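Local structure of proline dehydrogenase (Bradyrhizobium japonicum USDA 110, 3HAZ) at residues A[167-172]-A[450-455]. The protein is a bifunctional flavoenzyme, with proline dehydrogenase and 1-pyrroline-5-carboxylate dehydrogenase activities, that probably oxidizes proline to glutamate. Numbering follows the deposited sequence.
Sequences NHFVLG and RDLLAY
Phe-169 and Leu-171, two residues apart on an extended chain, reach the same turn through Leu-452 and Tyr-455, three residues apart there: a worked example of strand periodicity meeting helical periodicity. No hydrogen bond joins 167-172 to 450-455; the contact is wholly apolar, small and buried. Phe-169 comes first. Its side chain starts toward 450-455, CG stands beside the backbone N (chi1 -65°), and the ring serves two partners. CE1, next to the ring's far corner, lies 3.7 Å from Tyr-455 CE2, where the two side chains cross at a slant with ring planes nearly perpendicular, while CD1 of Phe-169 is 4.3 Å from Leu-452 CD1. Leu-452 and Tyr-455 both start toward the extended chain and carry CG anti to the backbone N (chi1 179° in Tyr-455), placing it beside the carbonyl carbon. Leu-171 follows, meeting Leu-452 nearly at right angles, methyl against methyl, with CD2 of Leu-171 4.1 Å from CD2 of Leu-452. Leu-452 thus has one methyl for each of the two residues. Tyr-455 also carries a polar end: its OH is hydrogen-bonded to Asp-195 OD2, and its side chain lies about 7 Å from the bound FAD. Strand 170-172 adds in parallel to strand 440-448, the last strand of the proline dehydrogenase barrel, through backbone bonds such as Val-170 with Gly-447, and helix 452-463 follows it. Pro-445 of strand 440-448 touches both rings, Met-78 and Glu-82 of helix 71-85 touch Phe-169 and Leu-171 respectively, and Met-165 of helix 151-168 packs on both leucines.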
# COMPACT_ATOMS: atom_id res chain seq x y z
N ASN A 167 -1.29 48.08 -28.19
CA ASN A 167 -0.17 47.79 -29.09
C ASN A 167 -0.40 46.60 -30.02
O ASN A 167 0.12 46.58 -31.13
CB ASN A 167 1.13 47.59 -28.31
CG ASN A 167 1.63 48.87 -27.67
OD1 ASN A 167 1.33 49.96 -28.14
ND2 ASN A 167 2.38 48.74 -26.58
N HIS A 168 -1.18 45.63 -29.57
CA HIS A 168 -1.26 44.35 -30.27
C HIS A 168 -2.61 44.06 -30.90
O HIS A 168 -2.79 43.03 -31.56
CB HIS A 168 -0.82 43.21 -29.35
CG HIS A 168 0.58 43.37 -28.85
ND1 HIS A 168 0.97 43.00 -27.59
CD2 HIS A 168 1.68 43.89 -29.45
CE1 HIS A 168 2.25 43.27 -27.43
NE2 HIS A 168 2.70 43.82 -28.54
N PHE A 169 -3.57 44.96 -30.70
CA PHE A 169 -4.87 44.81 -31.33
C PHE A 169 -5.20 46.08 -32.09
O PHE A 169 -4.81 47.17 -31.67
CB PHE A 169 -5.94 44.52 -30.28
CG PHE A 169 -5.76 43.20 -29.59
CD1 PHE A 169 -6.53 42.11 -29.94
CD2 PHE A 169 -4.80 43.05 -28.60
CE1 PHE A 169 -6.36 40.89 -29.31
CE2 PHE A 169 -4.63 41.83 -27.96
CZ PHE A 169 -5.42 40.75 -28.33
N VAL A 170 -5.89 45.94 -33.21
CA VAL A 170 -6.39 47.08 -33.97
C VAL A 170 -7.92 47.07 -33.87
O VAL A 170 -8.59 46.34 -34.61
CB VAL A 170 -5.95 47.02 -35.44
CG1 VAL A 170 -6.59 48.16 -36.23
CG2 VAL A 170 -4.42 47.06 -35.55
N LEU A 171 -8.46 47.87 -32.96
CA LEU A 171 -9.86 47.75 -32.55
C LEU A 171 -10.64 49.05 -32.72
O LEU A 171 -10.07 50.13 -32.66
CB LEU A 171 -9.93 47.32 -31.09
CG LEU A 171 -9.94 45.82 -30.75
CD1 LEU A 171 -9.33 44.98 -31.85
CD2 LEU A 171 -9.24 45.58 -29.43
N GLY A 172 -11.96 48.93 -32.89
CA GLY A 172 -12.84 50.08 -32.94
C GLY A 172 -14.27 49.66 -32.69
O GLY A 172 -14.58 48.47 -32.70
N ARG A 450 -17.43 44.30 -30.76
CA ARG A 450 -18.45 43.26 -30.60
C ARG A 450 -17.91 41.87 -30.94
O ARG A 450 -18.55 40.86 -30.65
CB ARG A 450 -19.68 43.58 -31.43
CG ARG A 450 -19.44 43.56 -32.93
CD ARG A 450 -20.57 44.25 -33.68
NE ARG A 450 -21.81 43.49 -33.63
CZ ARG A 450 -22.97 43.95 -34.10
NH1 ARG A 450 -23.03 45.16 -34.63
NH2 ARG A 450 -24.07 43.20 -34.03
N ASP A 451 -16.72 41.82 -31.55
CA ASP A 451 -16.10 40.55 -31.92
C ASP A 451 -14.85 40.23 -31.11
O ASP A 451 -14.18 39.22 -31.34
CB ASP A 451 -15.78 40.54 -33.41
CG ASP A 451 -17.01 40.74 -34.26
OD1 ASP A 451 -17.98 40.00 -34.04
OD2 ASP A 451 -17.01 41.64 -35.13
N LEU A 452 -14.53 41.09 -30.16
CA LEU A 452 -13.32 40.91 -29.37
C LEU A 452 -13.37 39.72 -28.39
O LEU A 452 -12.46 38.89 -28.37
CB LEU A 452 -12.99 42.18 -28.59
CG LEU A 452 -11.80 42.03 -27.65
CD1 LEU A 452 -10.54 41.63 -28.42
CD2 LEU A 452 -11.58 43.32 -26.87
N LEU A 453 -14.43 39.64 -27.59
CA LEU A 453 -14.53 38.62 -26.54
C LEU A 453 -14.31 37.20 -27.05
O LEU A 453 -13.49 36.46 -26.51
CB LEU A 453 -15.89 38.68 -25.85
CG LEU A 453 -16.12 39.50 -24.57
CD1 LEU A 453 -17.48 39.12 -23.97
CD2 LEU A 453 -15.01 39.29 -23.56
N ALA A 454 -15.05 36.83 -28.09
CA ALA A 454 -14.92 35.50 -28.69
C ALA A 454 -13.48 35.20 -29.09
O ALA A 454 -12.99 34.09 -28.91
CB ALA A 454 -15.85 35.37 -29.89
N TYR A 455 -12.80 36.22 -29.62
CA TYR A 455 -11.42 36.07 -30.05
C TYR A 455 -10.44 36.02 -28.87
O TYR A 455 -9.50 35.22 -28.88
CB TYR A 455 -11.05 37.23 -30.98
CG TYR A 455 -9.62 37.21 -31.48
CD1 TYR A 455 -9.28 36.58 -32.67
CD2 TYR A 455 -8.60 37.84 -30.76
CE1 TYR A 455 -7.97 36.56 -33.13
CE2 TYR A 455 -7.29 37.83 -31.21
CZ TYR A 455 -6.98 37.19 -32.40
OH TYR A 455 -5.68 37.18 -32.85